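Local coordinates for uncharacterized lipoprotein GfcB (Escherichia coli K12, PDB 2IN5) that is of unknown function but, as a lipoprotein of the group 4 capsule protein family, probably acts at the cell membrane, at residues Leu39-Gly44 with Ile188-Thr193; Asp65-Val70 with Val80-Asn85; Trp163-Trp168 with Arg180-Ala185. All blocks are in the same frame, centred on the assembly; numbering follows the deposited sequence.

The three contacts belong to one run of antiparallel strands and pack against one another. Contact 1 pairs the first strand of the chain with the last, and contacts 2 and 3 are both nested inside the long loop it closes. Contact 3 lies about 10 Å from it, centre to centre, and is joined by two probable backbone hydrogen bonds, Val190 N to Gln181 O (2.6 Å) and Ile188 O to Leu183 N (2.8 Å). Contact 2, about 13 Å from contact 1, meets it through apolar side chains, with Leu39 CD2 3.7 Å from Leu69 CD1. Contacts 2 and 3 are about 18 Å apart, yet Asn84 O and Leu183 CD1 still touch at 3.8 Å.

Contact 1. Residues Leu39-Gly44 with Ile188-Thr193; sequences LRLNEG and IPVEMT
Arg40 and Glu191 face each other as a hydrogen-bonded antiparallel pair. Arg40 N gives its hydrogen to Glu191 O at 2.9 Å, and Glu191 N returns one to Arg40 O, also at 2.9 Å. One step further, Asn42 N reaches Pro189 O at 2.9 Å, a place proline can fill, since it is the carbonyl that bonds here and proline has no N-H to offer. Strand segments 39-41 and 189-193 run antiparallel, 170° between their directions. They bring together strand 36-41, the first of the chain, and strand 189-194, the last, so the first and last strands are neighbours. Just beyond the ladder a type I' turn from Leu41 to Gly44 begins the link to strand 47-55; Asn42 and Glu43 both have positive phi there, a backbone shape that asparagine tolerates well.

On the apolar face Val190 serves two leucines. With CG1 anti to the backbone N (chi1 180°), its two branches spread: CG1 lies 3.9 Å from Leu39 CD1, while CG2 meets Leu41 CD2 at 3.7 Å. Branched aliphatic chains suit this largely buried face, where Leu39 also packs on Leu69.

The other face is charged. Arg40 and Glu191 lie alongside, CB to CB 3.6 Å, and point the same way, but Arg40 NE stays 4.1 Å from Glu191 OE1, too far for a salt bridge. Glu43 OE2 approaches Glu191 OE2 to 3.3 Å, two acceptors with carboxylate planes 69° apart; this proximity would probably make one of them easier to protonate. A water accepts from Glu43 N and lies near Arg40 O and Glu191 OE2, with more acceptors around it than its hydrogens can serve.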
loop_
_atom_site.group_PDB
_atom_site.type_symbol
_atom_site.label_atom_id
_atom_site.label_comp_id
_atom_site.label_asym_id
_atom_site.label_seq_id
_atom_site.Cartn_x
_atom_site.Cartn_y
_atom_site.Cartn_z
ATOM N N LEU A 39 0.621 3.281 19.513
ATOM C CA LEU A 39 0.804 1.836 19.568
ATOM C C LEU A 39 1.551 1.419 20.822
ATOM O O LEU A 39 2.500 2.072 21.237
ATOM C CB LEU A 39 1.588 1.355 18.341
ATOM C CG LEU A 39 2.071 -0.100 18.403
ATOM C CD1 LEU A 39 0.864 -1.020 18.511
ATOM C CD2 LEU A 39 2.896 -0.451 17.166
ATOM N N ARG A 40 1.119 0.322 21.423
ATOM C CA ARG A 40 1.778 -0.193 22.607
ATOM C C ARG A 40 1.920 -1.709 22.445
ATOM O O ARG A 40 0.927 -2.423 22.318
ATOM C CB ARG A 40 0.958 0.142 23.855
ATOM C CG ARG A 40 1.514 -0.436 25.148
ATOM C CD ARG A 40 2.002 0.647 26.087
ATOM N NE ARG A 40 0.944 1.601 26.405
ATOM C CZ ARG A 40 1.122 2.695 27.139
ATOM N NH1 ARG A 40 2.323 2.973 27.634
ATOM N NH2 ARG A 40 0.104 3.514 27.372
ATOM N N LEU A 41 3.155 -2.195 22.424
ATOM C CA LEU A 41 3.400 -3.621 22.286
ATOM C C LEU A 41 3.962 -4.190 23.572
ATOM O O LEU A 41 4.871 -3.615 24.171
ATOM C CB LEU A 41 4.379 -3.895 21.149
ATOM C CG LEU A 41 3.856 -3.534 19.766
ATOM C CD1 LEU A 41 4.979 -3.623 18.756
ATOM C CD2 LEU A 41 2.717 -4.461 19.397
ATOM N N ASN A 42 3.413 -5.327 23.984
ATOM C CA ASN A 42 3.839 -6.003 25.202
ATOM C C ASN A 42 3.873 -5.071 26.396
ATOM O O ASN A 42 4.839 -5.077 27.155
ATOM C CB ASN A 42 5.229 -6.609 25.021
ATOM C CG ASN A 42 5.256 -7.699 23.988
ATOM O OD1 ASN A 42 4.630 -8.748 24.154
ATOM N ND2 ASN A 42 5.983 -7.461 22.905
ATOM N N GLU A 43 2.828 -4.269 26.567
ATOM C CA GLU A 43 2.774 -3.347 27.695
ATOM C C GLU A 43 4.041 -2.488 27.692
ATOM O O GLU A 43 4.433 -1.935 28.720
ATOM C CB GLU A 43 2.702 -4.125 29.016
ATOM C CG GLU A 43 1.648 -5.235 29.088
ATOM C CD GLU A 43 0.262 -4.736 29.466
ATOM O OE1 GLU A 43 -0.661 -5.577 29.592
ATOM O OE2 GLU A 43 0.086 -3.509 29.643
ATOM N N GLY A 44 4.688 -2.395 26.535
ATOM C CA GLY A 44 5.902 -1.612 26.432
ATOM C C GLY A 44 5.648 -0.119 26.405
ATOM O O GLY A 44 4.714 0.385 27.035
ATOM N N ILE A 188 1.465 -11.839 23.161
ATOM C CA ILE A 188 1.893 -10.548 22.622
ATOM C C ILE A 188 0.788 -9.488 22.558
ATOM O O ILE A 188 0.293 -9.139 21.482
ATOM C CB ILE A 188 2.510 -10.699 21.229
ATOM C CG1 ILE A 188 3.653 -11.711 21.281
ATOM C CG2 ILE A 188 3.055 -9.352 20.754
ATOM C CD1 ILE A 188 4.276 -12.006 19.926
ATOM N N PRO A 189 0.420 -8.928 23.723
ATOM C CA PRO A 189 -0.624 -7.909 23.809
ATOM C C PRO A 189 -0.321 -6.649 23.022
ATOM O O PRO A 189 0.800 -6.139 23.021
ATOM C CB PRO A 189 -0.751 -7.678 25.313
ATOM C CG PRO A 189 0.626 -7.934 25.810
ATOM C CD PRO A 189 1.054 -9.146 25.036
ATOM N N VAL A 190 -1.352 -6.164 22.343
ATOM C CA VAL A 190 -1.255 -4.982 21.517
ATOM C C VAL A 190 -2.319 -3.983 21.943
ATOM O O VAL A 190 -3.480 -4.345 22.137
ATOM C CB VAL A 190 -1.468 -5.350 20.034
ATOM C CG1 VAL A 190 -1.375 -4.113 19.161
ATOM C CG2 VAL A 190 -0.444 -6.383 19.609
ATOM N N GLU A 191 -1.916 -2.727 22.102
ATOM C CA GLU A 191 -2.837 -1.660 22.496
ATOM C C GLU A 191 -2.777 -0.572 21.441
ATOM O O GLU A 191 -1.693 -0.134 21.063
ATOM C CB GLU A 191 -2.435 -1.068 23.852
ATOM C CG GLU A 191 -2.546 -2.015 25.034
ATOM C CD GLU A 191 -2.142 -1.349 26.342
ATOM O OE1 GLU A 191 -2.708 -0.279 26.668
ATOM O OE2 GLU A 191 -1.260 -1.896 27.049
HETATM N N MSE A 192 -3.938 -0.141 20.965
HETATM C CA MSE A 192 -3.986 0.901 19.952
HETATM C C MSE A 192 -5.023 1.966 20.278
HETATM O O MSE A 192 -6.154 1.649 20.650
HETATM C CB MSE A 192 -4.299 0.297 18.588
HETATM C CG MSE A 192 -3.303 -0.758 18.155
HETATM SE SE MSE A 192 -3.587 -1.319 16.333
HETATM C CE MSE A 192 -4.922 -2.664 16.712
ATOM N N THR A 193 -4.622 3.227 20.146
ATOM C CA THR A 193 -5.509 4.352 20.402
ATOM C C THR A 193 -5.505 5.216 19.146
ATOM O O THR A 193 -4.466 5.727 18.734
ATOM C CB THR A 193 -5.046 5.182 21.631
ATOM O OG1 THR A 193 -5.077 4.358 22.803
ATOM C CG2 THR A 193 -5.976 6.369 21.860
HETATM O O HOH W 1 0.713 -3.401 24.937
#

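Contact 2. Residues Asp65-Val70 with Val80-Asn85; sequences DNAMLV and VKLNNN
The backbone N-H and C=O groups of Met68 and Val80 meet edge on, and the flat amide of Asn85 lies close by in the loop that follows. Met68 N donates to Val80 O at 3.0 Å, and Val80 N donates to Met68 O at 2.9 Å, both bonds fairly straight. The Asn85 amide does its work within its own loop: Leu82 N lies in the amide plane on a lone pair of OD1, 3.1 Å away, in a somewhat bent bond, and OD1 is also bonded to Thr79 OG1. This short polar side chain can thus fasten the backbone just beyond the strand.

Over the paired backbone, Met68 and Val80 lie side by side and point the same way. Met68, built as selenomethionine, is extended through CG and SE and bends only at its last torsion (chi3 87°), which lays CE against Val80 CG2 at 3.7 Å. The long flexible chain also covers Lys60 and Leu62 and packs on Glu55 of the second subunit.

Ala67 fits the neighbouring spot because its methyl is small. CB sits 3.7 Å from Lys81 O and 3.9 Å from Leu82 CD2, while Lys81 CB comes to 3.9 Å from Ala67 CA. Lys81 itself is exposed and has a positive phi, turning the chain out of the strand. Together these features mark the open end of an antiparallel beta hairpin, strands 68-72 and 75-80, whose last hydrogen-bonded pair is Met68 with Val80.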
loop_
_atom_site.group_PDB
_atom_site.type_symbol
_atom_site.label_atom_id
_atom_site.label_comp_id
_atom_site.label_asym_id
_atom_site.label_seq_id
_atom_site.Cartn_x
_atom_site.Cartn_y
_atom_site.Cartn_z
ATOM N N ASP A 65 10.429 3.933 12.487
ATOM C CA ASP A 65 11.411 2.918 12.091
ATOM C C ASP A 65 10.939 2.219 10.819
ATOM O O ASP A 65 11.532 1.234 10.371
ATOM C CB ASP A 65 11.586 1.891 13.224
ATOM C CG ASP A 65 12.588 0.790 12.881
ATOM O OD1 ASP A 65 13.616 1.097 12.234
ATOM O OD2 ASP A 65 12.363 -0.381 13.276
ATOM N N ASN A 66 9.860 2.740 10.248
ATOM C CA ASN A 66 9.272 2.198 9.026
ATOM C C ASN A 66 8.755 0.757 9.160
ATOM O O ASN A 66 8.876 -0.058 8.243
ATOM C CB ASN A 66 10.275 2.301 7.874
ATOM C CG ASN A 66 9.616 2.143 6.515
ATOM O OD1 ASN A 66 8.479 2.586 6.309
ATOM N ND2 ASN A 66 10.332 1.529 5.575
ATOM N N ALA A 67 8.199 0.451 10.329
ATOM C CA ALA A 67 7.607 -0.852 10.577
ATOM C C ALA A 67 6.155 -0.609 10.178
ATOM O O ALA A 67 5.691 0.531 10.230
ATOM C CB ALA A 67 7.701 -1.211 12.047
HETATM N N MSE A 68 5.435 -1.653 9.782
HETATM C CA MSE A 68 4.053 -1.474 9.356
HETATM C C MSE A 68 3.024 -2.282 10.126
HETATM O O MSE A 68 3.292 -3.393 10.557
HETATM C CB MSE A 68 3.935 -1.790 7.866
HETATM C CG MSE A 68 2.508 -1.790 7.345
HETATM SE SE MSE A 68 2.402 -1.773 5.409
HETATM C CE MSE A 68 2.503 -3.677 5.091
ATOM N N LEU A 69 1.844 -1.700 10.302
ATOM C CA LEU A 69 0.740 -2.363 10.989
ATOM C C LEU A 69 -0.454 -2.354 10.051
ATOM O O LEU A 69 -0.762 -1.323 9.461
ATOM C CB LEU A 69 0.375 -1.634 12.282
ATOM C CG LEU A 69 0.992 -2.217 13.545
ATOM C CD1 LEU A 69 2.423 -1.749 13.683
ATOM C CD2 LEU A 69 0.171 -1.792 14.731
ATOM N N VAL A 70 -1.124 -3.489 9.894
ATOM C CA VAL A 70 -2.282 -3.549 9.002
ATOM C C VAL A 70 -3.523 -3.842 9.816
ATOM O O VAL A 70 -3.571 -4.793 10.582
ATOM C CB VAL A 70 -2.097 -4.621 7.929
ATOM C CG1 VAL A 70 -3.326 -4.674 7.008
ATOM C CG2 VAL A 70 -0.836 -4.309 7.139
ATOM N N VAL A 80 4.441 -5.958 9.923
ATOM C CA VAL A 80 5.671 -6.118 9.164
ATOM C C VAL A 80 6.839 -5.391 9.821
ATOM O O VAL A 80 6.673 -4.280 10.311
ATOM C CB VAL A 80 5.509 -5.561 7.741
ATOM C CG1 VAL A 80 6.795 -5.761 6.958
ATOM C CG2 VAL A 80 4.342 -6.247 7.044
ATOM N N LYS A 81 8.009 -6.030 9.822
ATOM C CA LYS A 81 9.246 -5.472 10.385
ATOM C C LYS A 81 9.267 -5.282 11.892
ATOM O O LYS A 81 9.806 -4.295 12.382
ATOM C CB LYS A 81 9.579 -4.129 9.734
ATOM C CG LYS A 81 9.706 -4.169 8.225
ATOM C CD LYS A 81 10.872 -5.026 7.771
ATOM C CE LYS A 81 10.883 -5.124 6.261
ATOM N NZ LYS A 81 10.786 -3.764 5.663
ATOM N N LEU A 82 8.681 -6.213 12.626
ATOM C CA LEU A 82 8.668 -6.142 14.076
ATOM C C LEU A 82 9.380 -7.396 14.563
ATOM O O LEU A 82 9.621 -8.310 13.773
ATOM C CB LEU A 82 7.229 -6.134 14.599
ATOM C CG LEU A 82 6.269 -4.969 14.314
ATOM C CD1 LEU A 82 4.920 -5.304 14.926
ATOM C CD2 LEU A 82 6.791 -3.663 14.893
ATOM N N ASN A 83 9.724 -7.456 15.844
ATOM C CA ASN A 83 10.389 -8.649 16.362
ATOM C C ASN A 83 9.566 -9.873 15.983
ATOM O O ASN A 83 10.082 -10.831 15.415
ATOM C CB ASN A 83 10.520 -8.574 17.884
ATOM C CG ASN A 83 11.773 -7.845 18.325
ATOM O OD1 ASN A 83 12.055 -6.732 17.874
ATOM N ND2 ASN A 83 12.534 -8.472 19.219
ATOM N N ASN A 84 8.281 -9.828 16.317
ATOM C CA ASN A 84 7.358 -10.909 16.013
ATOM C C ASN A 84 6.236 -10.311 15.187
ATOM O O ASN A 84 5.741 -9.227 15.503
ATOM C CB ASN A 84 6.809 -11.524 17.297
ATOM C CG ASN A 84 7.895 -12.138 18.149
ATOM O OD1 ASN A 84 8.879 -12.660 17.628
ATOM N ND2 ASN A 84 7.718 -12.098 19.461
ATOM N N ASN A 85 5.829 -11.022 14.140
ATOM C CA ASN A 85 4.802 -10.523 13.235
ATOM C C ASN A 85 3.562 -11.385 13.066
ATOM O O ASN A 85 3.627 -12.607 13.120
ATOM C CB ASN A 85 5.410 -10.309 11.849
ATOM C CG ASN A 85 6.506 -9.269 11.842
ATOM O OD1 ASN A 85 6.261 -8.101 12.109
ATOM N ND2 ASN A 85 7.725 -9.690 11.527
#

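Contact 3. Residues Trp163-Trp168 with Arg180-Ala185; sequences WQNTFW and RQMLGA
Residues 163-168 and 180-185 pair as neighbouring antiparallel strands of a beta hairpin, in a largely buried contact with a tryptophan packing at each end, Trp163 on Met182 and Trp168 on Arg180. Segments 163-168 and 180-182 run antiparallel at 144°. Thr166 and Arg180 form the hydrogen-bonded pair of these segments: Thr166 N to Arg180 O is 2.9 Å, and Arg180 N to Thr166 O is 2.8 Å.

Trp163 turns its indole over the second strand because CG stands between the backbone N and carbonyl carbon (chi1 65°). Met182, a selenomethionine, lays CG over one face, 3.5 Å from the centroid of the five-membered ring and 29° off the normal, a CH-pi contact; SE lies further out and obliquely, a Met-aromatic contact. The six-membered part reaches Ala185, with CH2 3.6 Å from Ala185 CA, where a small residue lets the ring lie close.

At the edge of that ring, Asn165 OD1 takes two weak bonds, from Trp163 NE1 and, at 3.3 Å, from Met182 N. A side-chain amide thus seems to stand in, weakly, for a backbone carbonyl where the ladder of this beta hairpin gives out beyond the Thr166-Arg180 pair. The other end of the amide, ND2, is bonded to Glu152.

Further along, Trp168 has Thr166 CG2 over one face, while Arg180 comes at the edge: NH1 lies 3.2 Å from CH2 and CG sits 3.5 Å from CZ3. Both lie near the ring plane, so the contact runs along the rim and is not a stacked cation-pi. The polar ends look elsewhere, Thr166 OG1 to Gln151 and Trp168 NE1 to Glu136. Across the hairpin Gln181 NE2 touches the Phe167 edge, CE1 being 4.2 Å away, while its amide is gripped by Gly74 O and Leu76 N.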
loop_
_atom_site.group_PDB
_atom_site.type_symbol
_atom_site.label_atom_id
_atom_site.label_comp_id
_atom_site.label_asym_id
_atom_site.label_seq_id
_atom_site.Cartn_x
_atom_site.Cartn_y
_atom_site.Cartn_z
ATOM N N TRP A 163 -8.469 -15.838 26.176
ATOM C CA TRP A 163 -8.168 -14.504 26.653
ATOM C C TRP A 163 -9.296 -13.583 26.213
ATOM O O TRP A 163 -10.204 -13.999 25.489
ATOM C CB TRP A 163 -6.839 -14.030 26.073
ATOM C CG TRP A 163 -6.843 -13.848 24.584
ATOM C CD1 TRP A 163 -6.921 -12.665 23.904
ATOM C CD2 TRP A 163 -6.712 -14.874 23.593
ATOM N NE1 TRP A 163 -6.836 -12.890 22.549
ATOM C CE2 TRP A 163 -6.707 -14.237 22.330
ATOM C CE3 TRP A 163 -6.598 -16.272 23.646
ATOM C CZ2 TRP A 163 -6.584 -14.950 21.129
ATOM C CZ3 TRP A 163 -6.477 -16.981 22.449
ATOM C CH2 TRP A 163 -6.470 -16.316 21.208
ATOM N N GLN A 164 -9.233 -12.329 26.652
ATOM C CA GLN A 164 -10.251 -11.339 26.311
ATOM C C GLN A 164 -9.663 -10.114 25.625
ATOM O O GLN A 164 -8.648 -9.591 26.062
ATOM C CB GLN A 164 -10.985 -10.899 27.584
ATOM C CG GLN A 164 -11.811 -9.617 27.437
ATOM C CD GLN A 164 -12.329 -9.100 28.773
ATOM O OE1 GLN A 164 -13.403 -9.493 29.233
ATOM N NE2 GLN A 164 -11.549 -8.228 29.414
ATOM N N ASN A 165 -10.287 -9.685 24.532
ATOM C CA ASN A 165 -9.864 -8.479 23.825
ATOM C C ASN A 165 -10.959 -7.467 24.106
ATOM O O ASN A 165 -12.093 -7.844 24.391
ATOM C CB ASN A 165 -9.795 -8.678 22.309
ATOM C CG ASN A 165 -8.790 -9.735 21.889
ATOM O OD1 ASN A 165 -7.643 -9.740 22.339
ATOM N ND2 ASN A 165 -9.213 -10.627 21.003
ATOM N N THR A 166 -10.633 -6.185 24.014
ATOM C CA THR A 166 -11.623 -5.147 24.261
ATOM C C THR A 166 -11.558 -4.120 23.141
ATOM O O THR A 166 -10.477 -3.753 22.688
ATOM C CB THR A 166 -11.373 -4.461 25.623
ATOM O OG1 THR A 166 -11.313 -5.457 26.653
ATOM C CG2 THR A 166 -12.503 -3.493 25.952
ATOM N N PHE A 167 -12.725 -3.671 22.686
ATOM C CA PHE A 167 -12.807 -2.692 21.608
ATOM C C PHE A 167 -13.754 -1.556 21.990
ATOM O O PHE A 167 -14.923 -1.792 22.289
ATOM C CB PHE A 167 -13.311 -3.370 20.326
ATOM C CG PHE A 167 -12.433 -4.490 19.845
ATOM C CD1 PHE A 167 -11.296 -4.226 19.087
ATOM C CD2 PHE A 167 -12.715 -5.809 20.193
ATOM C CE1 PHE A 167 -10.447 -5.259 18.684
ATOM C CE2 PHE A 167 -11.877 -6.844 19.799
ATOM C CZ PHE A 167 -10.736 -6.570 19.040
ATOM N N TRP A 168 -13.239 -0.331 21.985
ATOM C CA TRP A 168 -14.023 0.860 22.308
ATOM C C TRP A 168 -14.536 1.486 21.024
ATOM O O TRP A 168 -13.770 2.092 20.270
ATOM C CB TRP A 168 -13.159 1.858 23.050
ATOM C CG TRP A 168 -12.930 1.463 24.457
ATOM C CD1 TRP A 168 -13.682 1.816 25.535
ATOM C CD2 TRP A 168 -11.876 0.628 24.953
ATOM N NE1 TRP A 168 -13.161 1.256 26.678
ATOM C CE2 TRP A 168 -12.049 0.526 26.349
ATOM C CE3 TRP A 168 -10.797 -0.040 24.352
ATOM C CZ2 TRP A 168 -11.184 -0.217 27.158
ATOM C CZ3 TRP A 168 -9.933 -0.781 25.162
ATOM C CH2 TRP A 168 -10.133 -0.860 26.549
ATOM N N ARG A 180 -7.732 -3.376 22.524
ATOM C CA ARG A 180 -6.744 -4.164 23.243
ATOM C C ARG A 180 -6.913 -5.589 22.734
ATOM O O ARG A 180 -7.998 -6.163 22.853
ATOM C CB ARG A 180 -6.977 -4.144 24.755
ATOM C CG ARG A 180 -7.064 -2.754 25.378
ATOM C CD ARG A 180 -6.301 -2.687 26.693
ATOM N NE ARG A 180 -6.535 -3.859 27.531
ATOM C CZ ARG A 180 -7.669 -4.120 28.179
ATOM N NH1 ARG A 180 -8.699 -3.285 28.098
ATOM N NH2 ARG A 180 -7.774 -5.227 28.907
ATOM N N GLN A 181 -5.849 -6.156 22.168
ATOM C CA GLN A 181 -5.898 -7.519 21.638
ATOM C C GLN A 181 -4.534 -8.186 21.625
ATOM O O GLN A 181 -3.525 -7.546 21.863
ATOM C CB GLN A 181 -6.468 -7.506 20.213
ATOM C CG GLN A 181 -5.590 -6.798 19.195
ATOM C CD GLN A 181 -6.366 -6.355 17.967
ATOM O OE1 GLN A 181 -6.954 -7.170 17.245
ATOM N NE2 GLN A 181 -6.381 -5.052 17.730
HETATM N N MSE A 182 -4.513 -9.482 21.336
HETATM C CA MSE A 182 -3.269 -10.237 21.268
HETATM C C MSE A 182 -2.779 -10.259 19.837
HETATM O O MSE A 182 -3.571 -10.163 18.899
HETATM C CB MSE A 182 -3.489 -11.674 21.741
HETATM C CG MSE A 182 -3.871 -11.782 23.191
HETATM SE SE MSE A 182 -2.457 -11.191 24.364
HETATM C CE MSE A 182 -2.971 -12.134 25.960
ATOM N N LEU A 183 -1.472 -10.390 19.657
ATOM C CA LEU A 183 -0.930 -10.435 18.310
ATOM C C LEU A 183 -0.965 -11.881 17.810
ATOM O O LEU A 183 -1.069 -12.140 16.614
ATOM C CB LEU A 183 0.491 -9.867 18.307
ATOM C CG LEU A 183 1.264 -9.853 16.996
ATOM C CD1 LEU A 183 2.310 -8.760 17.041
ATOM C CD2 LEU A 183 1.912 -11.230 16.773
ATOM N N GLY A 184 -0.888 -12.818 18.743
ATOM C CA GLY A 184 -0.940 -14.220 18.389
ATOM C C GLY A 184 -2.030 -14.838 19.235
ATOM O O GLY A 184 -2.888 -14.125 19.757
ATOM N N ALA A 185 -2.006 -16.157 19.379
ATOM C CA ALA A 185 -3.006 -16.837 20.185
ATOM C C ALA A 185 -2.728 -16.589 21.668
ATOM O O ALA A 185 -1.855 -17.221 22.263
ATOM C CB ALA A 185 -2.991 -18.324 19.885
HETATM O O HOH W 2 -6.617 -10.984 19.419
#